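Aac(6')-ib (Escherichia coli, PDB 2VQY) probably transfers the acetyl group of acetyl-CoA to the 6'-amino group of aminoglycosides such as kanamycin B, conferring resistance to these antibiotics. Local coordinates at residues 134-139 with 165-170; 112-117 with 151-156; 79-84 with 91-96. The protein carries 2 engineered substitutions. All blocks are in the same frame, centred on the assembly; numbering follows the deposited sequence. Where two conformers were deposited one is given.

Interaction 1 (134-139 with 165-170); sequences KLVRAL and RCYEKA. With ACO (acetyl coenzyme *a), chain B.
V136 meets A170 and Y167 where two helices of the GNAT fold, 131-144 and 161-169, flank the cofactor cleft. Their short segments run at 52° to each other with axes 9.2 Å apart, and they come nearest at R137 and A170, where side chains and the K169 carbonyl meet. The tight part is the inner one. There the two methyls of V136 divide the work: CG1, anti to the backbone N (chi1 175°), presses on A170 CB at 3.5 Å, closer than carbon pairs usually come, while V136 CG2 faces both Y167 CE1 and, at 4.0 Å, C166 SG. The Y167 ring crosses the valine at about a right angle and offers its edge, CD1 standing 3.8 Å from V136 CG1. The far end of the same ring reaches the acetyl end of acetyl-CoA; Y167 OH is hydrogen-bonded to Q119 and lies 3.0 Å from the thioester O of the cofactor.

The outer side is looser and polar. K169 bends at its third torsion toward the nucleotide, where its NZ is hydrogen-bonded to the 3'-phosphate oxygen O8A of acetyl-CoA at 2.8 Å and weakly to O5B. R165 joins it through NE, bonded to O7A of the same phosphate; one face of its guanidinium lies against K169 CG, and its NH1 forms a salt bridge with E168. On the solvent side R137, extended from CG to NE, runs alongside A170, whose CA lies at the guanidinium edge. In the conformer given, R137 NH2 donates a nearly straight bond (174°) to K169 O, 3.1 Å away, with the oxygen in the guanidinium plane but the donor well above the carbonyl plane.

Interaction 2 (112-117 with 151-156); sequences PGVRGI and KIQTDP. With ACO (acetyl coenzyme *a), chain B.
R115 and I152 pair in parallel register at the centre of this contact, with G116 beside Q153. Strands 114-121 and 151-154 are the two strands of a beta-alpha-beta crossover through helix 131-144, and beyond the pairing they splay apart, as is characteristic of the GNAT fold. The ladder runs from R115 N to K151 O, from Q153 N to R115 O at 2.7 Å, and from I117 N to Q153 O.

The side chain of Q153 shows how the pairing is used. Its CB stays near R115 O, 4.2 Å away. With chi1 at 68°, CG sits between the backbone N and the carbonyl carbon and rests on G116 CA at 3.5 Å, the glycine leaving room for it. The chain then extends, and CD approaches V114 CG1 at 4.1 Å. At the tip, Q153 OE1 lies 3.4 Å from V114 CG1 but takes its hydrogen bond from Y187 OH; NE2 is bonded to Y96 OH, so both ends of the buried amide are satisfied.

Where the strands splay, T154 OG1 donates to I117 O at 3.0 Å. A water lies within hydrogen-bonding distance of I117 O and of D155 OD1, 2.7 Å from the latter. The acetyl methyl CH3 of acetyl-CoA lies 3.7 Å from I117 O, and D155 OD1 is hydrogen-bonded to an amine of paromomycin. Two acceptors, a peptide oxygen and a carboxylate, thus gather beside the acetyl group, a setting that would be expected to favour a positively charged amine there.

Interaction 3 (79-84 with 91-96); sequences TPYIAM and GYAQSY. With PAR (paromomycin), chain C.
Y81 and A93 form a hydrogen-bonded pair at the middle of the antiparallel beta hairpin made by strands 78-85 and 88-97. Y81 N donates to A93 O at 2.7 Å and receives the return bond on its own carbonyl from A93 N. T79 and S95 exchange a similar pair, whereas at the next such pair the bond from A83 N to G91 O is sound and the one from G91 N to A83 O is weak, at 3.4 Å. P80 has no N-H to give and falls in a non-hydrogen-bonded position, where its CB packs 3.7 Å from Y92 CE1.

On the face of Y81, A93 and S95, the buried phenol finds a partner across the hairpin: Y81 OH and S95 OG are hydrogen-bonded at 2.7 Å. S95 OG, set between backbone N and carbonyl carbon (chi1 60°), comes at the edge of the tyrosine ring.

On the face of P80, Y92 and Q94, Q94 reaches the ligand. Y92 OH donates to Q94 OE1 at 2.8 Å, in the carbonyl plane and on a lone pair. Q94 OE1 also accepts from O53 of paromomycin at 2.6 Å. Q94 NE2 donates to O52 of the drug, 3.1 Å away, with a further bond to D118 OD2. Y96 turns one ring face to the amine N12 of paromomycin, at 3.3 Å from CZ. Y92 and D118 together set the orientation of the Q94 amide, consistent with OE1 accepting from the antibiotic and NE2 donating to it.

How the interactions relate
The three contacts, with centres 13 to 14 Å apart, border the cleft in which acetyl-CoA meets paromomycin. Interactions 1 and 2 join at the acetyl group, where Y167 OH lies 3.1 Å from T154 OG1, probably hydrogen-bonded; deeper in the core between helix and sheet, L139 CD2 packs 3.6 Å from I117 CG2. Interaction 3 continues the same sheet: strands 88-97 and 114-121 are neighbours, linked by a probable bond from G116 N to Y96 O at 2.9 Å. Helix 131-144 lies across this sheet, with L135 CD1 reaching A83 CB at 3.5 Å. Thus R165 and K169 of interaction 1 hold the nucleotide end of the cofactor, while Q94 of interaction 3 and D155 of interaction 2 bind the antibiotic.

Interaction 1 (134-139 with 165-170)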
# COMPACT_ATOMS: atom_id res chain seq x y z
N LYS A 134 7.17 -6.71 7.19
CA LYS A 134 7.60 -5.61 8.08
C LYS A 134 7.07 -4.23 7.62
O LYS A 134 6.59 -3.44 8.42
CB LYS A 134 9.12 -5.57 8.17
CG LYS A 134 9.67 -6.65 9.07
CD LYS A 134 11.10 -6.97 8.70
CE LYS A 134 11.68 -7.98 9.66
NZ LYS A 134 12.00 -7.27 10.91
N LEU A 135 7.17 -3.97 6.32
CA LEU A 135 6.67 -2.72 5.74
C LEU A 135 5.17 -2.56 6.02
O LEU A 135 4.71 -1.50 6.51
CB LEU A 135 7.01 -2.68 4.24
CG LEU A 135 6.79 -1.41 3.42
CD1 LEU A 135 7.54 -1.53 2.10
CD2 LEU A 135 5.30 -1.19 3.16
N VAL A 136 4.39 -3.60 5.71
CA VAL A 136 2.93 -3.55 5.90
C VAL A 136 2.61 -3.33 7.38
O VAL A 136 1.76 -2.50 7.71
CB VAL A 136 2.23 -4.79 5.29
CG1 VAL A 136 0.72 -4.78 5.61
CG2 VAL A 136 2.45 -4.78 3.73
N ARG A 137 3.29 -4.07 8.26
CA ARG A 137 3.09 -3.89 9.71
C ARG A 137 3.34 -2.44 10.13
O ARG A 137 2.60 -1.87 10.92
CB ARG A 137 3.99 -4.84 10.50
CG ARG A 137 3.51 -6.29 10.45
CD ARG A 137 4.43 -7.20 11.23
NE ARG A 137 4.05 -8.60 11.06
CZ ARG A 137 4.79 -9.65 11.42
NH1 ARG A 137 5.97 -9.47 12.00
NH2 ARG A 137 4.35 -10.88 11.21
N ALA A 138 4.41 -1.85 9.59
CA ALA A 138 4.76 -0.46 9.90
C ALA A 138 3.67 0.51 9.42
O ALA A 138 3.31 1.45 10.14
CB ALA A 138 6.09 -0.08 9.29
N LEU A 139 3.18 0.27 8.20
CA LEU A 139 2.14 1.11 7.63
C LEU A 139 0.82 0.98 8.41
O LEU A 139 0.15 1.96 8.62
CB LEU A 139 1.93 0.76 6.15
CG LEU A 139 1.08 1.72 5.30
CD1 LEU A 139 1.32 3.21 5.57
CD2 LEU A 139 1.30 1.42 3.83
N ARG A 165 -0.40 -13.51 0.82
CA ARG A 165 0.23 -14.13 1.98
C ARG A 165 0.98 -13.11 2.85
O ARG A 165 0.96 -13.20 4.07
CB ARG A 165 1.17 -15.27 1.54
CG ARG A 165 1.88 -15.91 2.71
CD ARG A 165 1.01 -16.93 3.44
NE ARG A 165 1.56 -17.29 4.76
CZ ARG A 165 0.91 -17.11 5.91
NH1 ARG A 165 -0.31 -16.57 5.93
NH2 ARG A 165 1.49 -17.47 7.06
N CYS A 166 1.63 -12.14 2.21
CA CYS A 166 2.26 -11.04 2.98
C CYS A 166 1.23 -10.31 3.85
O CYS A 166 1.46 -10.11 5.04
CB CYS A 166 2.94 -10.07 2.02
SG CYS A 166 3.51 -8.56 2.83
N TYR A 167 0.08 -9.94 3.26
CA TYR A 167 -0.94 -9.23 4.03
C TYR A 167 -1.49 -10.08 5.16
O TYR A 167 -1.74 -9.57 6.25
CB TYR A 167 -2.08 -8.76 3.12
CG TYR A 167 -1.69 -7.61 2.22
CD1 TYR A 167 -1.21 -6.41 2.78
CD2 TYR A 167 -1.87 -7.67 0.84
CE1 TYR A 167 -0.89 -5.31 1.97
CE2 TYR A 167 -1.55 -6.59 0.02
CZ TYR A 167 -1.03 -5.42 0.60
OH TYR A 167 -0.72 -4.33 -0.18
N GLU A 168 -1.69 -11.37 4.90
CA GLU A 168 -2.10 -12.31 5.96
C GLU A 168 -1.14 -12.33 7.14
O GLU A 168 -1.57 -12.21 8.29
CB GLU A 168 -2.25 -13.72 5.39
CG GLU A 168 -3.51 -13.88 4.60
CD GLU A 168 -3.82 -15.34 4.36
OE1 GLU A 168 -2.85 -16.16 4.35
OE2 GLU A 168 -5.02 -15.66 4.22
N LYS A 169 0.15 -12.41 6.86
CA LYS A 169 1.18 -12.43 7.89
C LYS A 169 1.21 -11.12 8.68
O LYS A 169 1.52 -11.10 9.86
CB LYS A 169 2.56 -12.70 7.28
CG LYS A 169 2.71 -14.10 6.70
CD LYS A 169 4.15 -14.46 6.50
CE LYS A 169 4.77 -13.68 5.41
NZ LYS A 169 6.27 -13.72 5.54
N ALA A 170 0.82 -10.04 8.01
CA ALA A 170 0.73 -8.72 8.63
C ALA A 170 -0.61 -8.47 9.37
O ALA A 170 -0.83 -7.37 9.88
CB ALA A 170 0.94 -7.65 7.56
N1A ACO B . 1.52 -19.12 -2.84
C2A ACO B . 1.47 -18.99 -1.52
N3A ACO B . 2.37 -18.27 -0.87
C4A ACO B . 3.36 -17.63 -1.54
C5A ACO B . 3.44 -17.72 -2.92
C6A ACO B . 2.49 -18.50 -3.57
N6A ACO B . 2.53 -18.63 -4.90
N7A ACO B . 4.49 -17.01 -3.32
C8A ACO B . 5.07 -16.48 -2.23
N9A ACO B . 4.38 -16.87 -1.15
C1B ACO B . 4.62 -16.51 0.28
C2B ACO B . 6.03 -16.63 0.82
O2B ACO B . 6.34 -18.01 1.08
C3B ACO B . 5.88 -15.84 2.11
O3B ACO B . 5.13 -16.60 3.08
P3B ACO B . 5.82 -17.54 4.21
O7A ACO B . 4.55 -18.23 4.94
O8A ACO B . 6.47 -16.52 5.25
O9A ACO B . 6.76 -18.51 3.59
C4B ACO B . 4.94 -14.69 1.70
O4B ACO B . 4.32 -15.12 0.46
C5B ACO B . 5.52 -13.30 1.41
O5B ACO B . 5.91 -12.63 2.61
P1A ACO B . 7.14 -11.59 2.58
O1A ACO B . 7.03 -10.70 3.78
O2A ACO B . 8.45 -12.25 2.30
O3A ACO B . 6.75 -10.77 1.30
P2A ACO B . 7.73 -9.75 0.52
O4A ACO B . 8.81 -9.29 1.39
O5A ACO B . 8.04 -10.31 -0.84
O6A ACO B . 6.65 -8.53 0.31
CBP ACO B . 5.37 -7.56 -1.56
CCP ACO B . 5.41 -8.64 -0.45
CDP ACO B . 4.02 -7.72 -2.33
CEP ACO B . 5.43 -6.17 -0.88
CAP ACO B . 6.58 -7.79 -2.53
OAP ACO B . 6.68 -9.20 -2.91
C9P ACO B . 6.54 -6.86 -3.77
O9P ACO B . 6.85 -5.66 -3.66
N8P ACO B . 6.14 -7.45 -4.91
C7P ACO B . 6.03 -6.78 -6.22
C6P ACO B . 5.03 -5.59 -6.17
C5P ACO B . 3.62 -6.00 -5.72
O5P ACO B . 3.23 -7.15 -5.88
N4P ACO B . 2.94 -5.00 -5.12
C3P ACO B . 1.68 -4.99 -4.62
C2P ACO B . 0.83 -6.06 -4.52
S1P ACO B . -0.94 -5.78 -4.05
C ACO B . -1.18 -4.23 -3.22
O ACO B . -0.27 -3.41 -3.00
CH3 ACO B . -2.66 -4.03 -2.79

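Interaction 2 (112-117 with 151-156)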
# COMPACT_ATOMS: atom_id res chain seq x y z
N PRO A 112 -15.88 6.93 6.64
CA PRO A 112 -14.73 7.76 6.25
C PRO A 112 -13.43 7.37 6.97
O PRO A 112 -12.37 7.89 6.62
CB PRO A 112 -15.16 9.18 6.67
CG PRO A 112 -16.04 8.97 7.82
CD PRO A 112 -16.83 7.68 7.49
N GLY A 113 -13.53 6.45 7.94
CA GLY A 113 -12.41 5.94 8.73
C GLY A 113 -11.62 4.83 8.04
O GLY A 113 -10.54 4.43 8.49
N VAL A 114 -12.14 4.33 6.92
CA VAL A 114 -11.49 3.20 6.25
C VAL A 114 -10.31 3.73 5.42
O VAL A 114 -10.46 4.71 4.67
CB VAL A 114 -12.49 2.38 5.35
CG1 VAL A 114 -11.78 1.27 4.63
CG2 VAL A 114 -13.66 1.80 6.21
N ARG A 115 -9.15 3.11 5.61
CA ARG A 115 -7.96 3.42 4.83
C ARG A 115 -7.55 2.18 4.04
O ARG A 115 -7.58 1.07 4.59
CB ARG A 115 -6.79 3.83 5.72
CG ARG A 115 -7.06 5.05 6.58
CD ARG A 115 -7.03 6.37 5.78
NE ARG A 115 -7.41 7.49 6.68
CZ ARG A 115 -8.68 7.82 6.93
NH1 ARG A 115 -9.67 7.13 6.33
NH2 ARG A 115 -8.98 8.82 7.76
N GLY A 116 -7.15 2.37 2.79
CA GLY A 116 -6.55 1.26 2.04
C GLY A 116 -5.04 1.47 1.87
O GLY A 116 -4.53 2.60 2.03
N ILE A 117 -4.32 0.41 1.55
CA ILE A 117 -2.87 0.51 1.31
C ILE A 117 -2.45 -0.24 0.03
O ILE A 117 -3.09 -1.25 -0.36
CB ILE A 117 -2.03 0.01 2.50
CG1 ILE A 117 -2.35 -1.48 2.82
CG2 ILE A 117 -2.22 0.93 3.78
CD1 ILE A 117 -1.48 -2.10 3.97
N LYS A 151 -10.39 0.91 10.19
CA LYS A 151 -10.14 -0.37 9.52
C LYS A 151 -9.21 -0.11 8.35
O LYS A 151 -9.32 0.95 7.69
CB LYS A 151 -11.46 -0.90 8.94
CG LYS A 151 -11.34 -2.23 8.19
CD LYS A 151 -12.74 -2.79 7.89
CE LYS A 151 -13.48 -1.99 6.82
NZ LYS A 151 -14.89 -2.53 6.61
N ILE A 152 -8.29 -1.03 8.10
CA ILE A 152 -7.44 -0.90 6.93
C ILE A 152 -7.84 -1.98 5.95
O ILE A 152 -8.12 -3.11 6.35
CB ILE A 152 -5.94 -1.00 7.30
CG1 ILE A 152 -5.60 0.03 8.38
CG2 ILE A 152 -5.06 -0.77 6.05
CD1 ILE A 152 -4.23 -0.18 8.97
N GLN A 153 -7.89 -1.62 4.67
CA GLN A 153 -8.20 -2.61 3.63
C GLN A 153 -7.07 -2.67 2.62
O GLN A 153 -6.23 -1.76 2.54
CB GLN A 153 -9.48 -2.22 2.90
CG GLN A 153 -9.28 -0.93 2.04
CD GLN A 153 -10.51 -0.55 1.23
OE1 GLN A 153 -11.65 -0.58 1.73
NE2 GLN A 153 -10.28 -0.06 0.01
N THR A 154 -7.07 -3.74 1.82
CA THR A 154 -6.17 -3.83 0.66
C THR A 154 -6.85 -4.73 -0.39
O THR A 154 -7.83 -5.43 -0.07
CB THR A 154 -4.76 -4.31 1.07
OG1 THR A 154 -3.82 -4.14 -0.02
CG2 THR A 154 -4.79 -5.77 1.54
N ASP A 155 -6.36 -4.70 -1.63
CA ASP A 155 -7.08 -5.27 -2.76
C ASP A 155 -6.08 -5.96 -3.72
O ASP A 155 -6.07 -5.63 -4.92
CB ASP A 155 -7.91 -4.20 -3.47
CG ASP A 155 -7.05 -3.08 -4.12
OD1 ASP A 155 -5.87 -2.88 -3.70
OD2 ASP A 155 -7.58 -2.44 -5.08
N PRO A 156 -5.27 -6.91 -3.21
CA PRO A 156 -4.34 -7.59 -4.14
C PRO A 156 -5.10 -8.30 -5.25
O PRO A 156 -6.25 -8.71 -5.05
CB PRO A 156 -3.63 -8.62 -3.25
CG PRO A 156 -4.57 -8.83 -2.05
CD PRO A 156 -5.17 -7.46 -1.83
N1A ACO B . 1.52 -19.12 -2.84
C2A ACO B . 1.47 -18.99 -1.52
N3A ACO B . 2.37 -18.27 -0.87
C4A ACO B . 3.36 -17.63 -1.54
C5A ACO B . 3.44 -17.72 -2.92
C6A ACO B . 2.49 -18.50 -3.57
N6A ACO B . 2.53 -18.63 -4.90
N7A ACO B . 4.49 -17.01 -3.32
C8A ACO B . 5.07 -16.48 -2.23
N9A ACO B . 4.38 -16.87 -1.15
C1B ACO B . 4.62 -16.51 0.28
C2B ACO B . 6.03 -16.63 0.82
O2B ACO B . 6.34 -18.01 1.08
C3B ACO B . 5.88 -15.84 2.11
O3B ACO B . 5.13 -16.60 3.08
P3B ACO B . 5.82 -17.54 4.21
O7A ACO B . 4.55 -18.23 4.94
O8A ACO B . 6.47 -16.52 5.25
O9A ACO B . 6.76 -18.51 3.59
C4B ACO B . 4.94 -14.69 1.70
O4B ACO B . 4.32 -15.12 0.46
C5B ACO B . 5.52 -13.30 1.41
O5B ACO B . 5.91 -12.63 2.61
P1A ACO B . 7.14 -11.59 2.58
O1A ACO B . 7.03 -10.70 3.78
O2A ACO B . 8.45 -12.25 2.30
O3A ACO B . 6.75 -10.77 1.30
P2A ACO B . 7.73 -9.75 0.52
O4A ACO B . 8.81 -9.29 1.39
O5A ACO B . 8.04 -10.31 -0.84
O6A ACO B . 6.65 -8.53 0.31
CBP ACO B . 5.37 -7.56 -1.56
CCP ACO B . 5.41 -8.64 -0.45
CDP ACO B . 4.02 -7.72 -2.33
CEP ACO B . 5.43 -6.17 -0.88
CAP ACO B . 6.58 -7.79 -2.53
OAP ACO B . 6.68 -9.20 -2.91
C9P ACO B . 6.54 -6.86 -3.77
O9P ACO B . 6.85 -5.66 -3.66
N8P ACO B . 6.14 -7.45 -4.91
C7P ACO B . 6.03 -6.78 -6.22
C6P ACO B . 5.03 -5.59 -6.17
C5P ACO B . 3.62 -6.00 -5.72
O5P ACO B . 3.23 -7.15 -5.88
N4P ACO B . 2.94 -5.00 -5.12
C3P ACO B . 1.68 -4.99 -4.62
C2P ACO B . 0.83 -6.06 -4.52
S1P ACO B . -0.94 -5.78 -4.05
C ACO B . -1.18 -4.23 -3.22
O ACO B . -0.27 -3.41 -3.00
CH3 ACO B . -2.66 -4.03 -2.79
O HOH W 1 -5.69 -1.21 -1.57

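Interaction 3 (79-84 with 91-96)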
# COMPACT_ATOMS: atom_id res chain seq x y z
N THR A 79 -1.89 9.29 0.00
CA THR A 79 -0.62 9.71 0.60
C THR A 79 0.50 8.75 0.25
O THR A 79 0.41 7.54 0.58
CB THR A 79 -0.76 9.84 2.16
OG1 THR A 79 -1.85 10.72 2.46
CG2 THR A 79 0.53 10.35 2.78
N PRO A 80 1.54 9.24 -0.45
CA PRO A 80 2.70 8.39 -0.77
C PRO A 80 3.81 8.40 0.29
O PRO A 80 4.11 9.48 0.89
CB PRO A 80 3.21 9.01 -2.07
CG PRO A 80 3.02 10.52 -1.82
CD PRO A 80 1.66 10.58 -1.09
N TYR A 81 4.43 7.24 0.50
CA TYR A 81 5.52 7.05 1.45
C TYR A 81 6.73 6.39 0.79
O TYR A 81 6.59 5.61 -0.16
CB TYR A 81 5.10 6.13 2.63
CG TYR A 81 3.79 6.49 3.29
CD1 TYR A 81 3.75 7.47 4.29
CD2 TYR A 81 2.59 5.88 2.90
CE1 TYR A 81 2.54 7.83 4.90
CE2 TYR A 81 1.36 6.24 3.48
CZ TYR A 81 1.35 7.24 4.47
OH TYR A 81 0.18 7.58 5.08
N ILE A 82 7.91 6.65 1.34
CA ILE A 82 9.08 5.84 1.03
C ILE A 82 9.41 5.01 2.26
O ILE A 82 9.45 5.52 3.39
CB ILE A 82 10.31 6.71 0.55
CG1 ILE A 82 9.95 7.51 -0.71
CG2 ILE A 82 11.56 5.84 0.32
CD1 ILE A 82 9.55 6.69 -1.94
N ALA A 83 9.58 3.72 2.03
CA ALA A 83 9.95 2.77 3.06
C ALA A 83 11.46 2.77 3.13
O ALA A 83 12.14 2.65 2.10
CB ALA A 83 9.44 1.40 2.69
N MET A 84 11.95 2.84 4.37
CA MET A 84 13.38 2.96 4.69
C MET A 84 13.88 1.80 5.57
O MET A 84 13.18 1.36 6.48
CB MET A 84 13.63 4.28 5.45
CG MET A 84 13.19 5.56 4.73
SD MET A 84 14.18 5.89 3.29
CE MET A 84 15.80 6.18 4.05
N GLY A 91 11.50 0.81 -0.70
CA GLY A 91 10.20 0.56 -1.31
C GLY A 91 9.30 1.77 -1.29
O GLY A 91 9.66 2.84 -0.74
N TYR A 92 8.14 1.61 -1.91
CA TYR A 92 7.15 2.67 -2.00
C TYR A 92 5.88 2.13 -1.40
O TYR A 92 5.55 0.97 -1.60
CB TYR A 92 6.91 3.05 -3.48
CG TYR A 92 5.68 3.90 -3.70
CD1 TYR A 92 5.76 5.30 -3.58
CD2 TYR A 92 4.44 3.32 -4.00
CE1 TYR A 92 4.63 6.11 -3.79
CE2 TYR A 92 3.28 4.14 -4.21
CZ TYR A 92 3.41 5.53 -4.09
OH TYR A 92 2.36 6.34 -4.28
N ALA A 93 5.17 2.97 -0.66
CA ALA A 93 3.84 2.56 -0.20
C ALA A 93 2.91 3.76 -0.34
O ALA A 93 3.35 4.91 -0.48
CB ALA A 93 3.90 2.09 1.24
N GLN A 94 1.62 3.50 -0.28
CA GLN A 94 0.66 4.58 -0.25
C GLN A 94 -0.54 4.16 0.59
O GLN A 94 -0.89 2.94 0.67
CB GLN A 94 0.22 5.00 -1.67
CG GLN A 94 -0.44 3.85 -2.51
CD GLN A 94 -0.81 4.28 -3.93
OE1 GLN A 94 -0.07 5.04 -4.59
NE2 GLN A 94 -1.92 3.75 -4.43
N SER A 95 -1.13 5.15 1.27
CA SER A 95 -2.41 4.90 1.93
C SER A 95 -3.43 5.82 1.31
O SER A 95 -3.07 6.87 0.74
CB SER A 95 -2.34 5.13 3.45
OG SER A 95 -1.95 6.48 3.76
N TYR A 96 -4.70 5.45 1.40
CA TYR A 96 -5.76 6.27 0.83
C TYR A 96 -7.04 6.20 1.66
O TYR A 96 -7.28 5.22 2.39
CB TYR A 96 -6.04 5.90 -0.67
CG TYR A 96 -6.44 4.46 -0.86
CD1 TYR A 96 -7.76 4.08 -0.68
CD2 TYR A 96 -5.49 3.48 -1.22
CE1 TYR A 96 -8.16 2.74 -0.82
CE2 TYR A 96 -5.90 2.11 -1.37
CZ TYR A 96 -7.22 1.78 -1.17
OH TYR A 96 -7.65 0.49 -1.28
C11 PAR C . -2.42 1.11 -7.40
O11 PAR C . -3.86 0.95 -7.43
C21 PAR C . -1.81 1.19 -8.82
N21 PAR C . -2.53 2.22 -9.57
C31 PAR C . -1.97 -0.19 -9.51
O31 PAR C . -1.46 -0.17 -10.86
C41 PAR C . -1.33 -1.30 -8.64
O41 PAR C . -1.50 -2.62 -9.22
C51 PAR C . -1.95 -1.27 -7.20
O51 PAR C . -1.89 0.11 -6.62
C61 PAR C . -1.18 -2.16 -6.21
O61 PAR C . -2.06 -2.59 -5.15
C12 PAR C . -7.15 2.36 -5.25
N12 PAR C . -8.02 2.93 -4.21
C22 PAR C . -6.52 1.01 -4.78
C32 PAR C . -5.68 0.48 -5.95
N32 PAR C . -5.12 -0.85 -5.58
C42 PAR C . -4.52 1.49 -6.26
C52 PAR C . -5.10 2.87 -6.69
O52 PAR C . -4.01 3.84 -6.75
C62 PAR C . -6.01 3.36 -5.54
O62 PAR C . -6.53 4.62 -5.95
C13 PAR C . -4.15 4.81 -7.83
C23 PAR C . -3.97 6.22 -7.22
O23 PAR C . -5.22 6.80 -6.90
C33 PAR C . -3.30 6.97 -8.40
O33 PAR C . -4.32 7.14 -9.44
C43 PAR C . -2.31 5.91 -8.89
O43 PAR C . -2.91 4.60 -8.60
C53 PAR C . -0.98 5.99 -8.09
O53 PAR C . -1.30 6.00 -6.68
C14 PAR C . -3.82 7.78 -10.62
C24 PAR C . -4.82 8.88 -11.04
N24 PAR C . -6.18 8.29 -11.14
C34 PAR C . -4.39 9.47 -12.40
O34 PAR C . -3.20 10.27 -12.21
C44 PAR C . -4.13 8.38 -13.46
O44 PAR C . -5.37 7.72 -13.80
C54 PAR C . -3.17 7.32 -12.91
O54 PAR C . -3.77 6.77 -11.67
C64 PAR C . -2.90 6.26 -14.00
N64 PAR C . -2.73 4.94 -13.39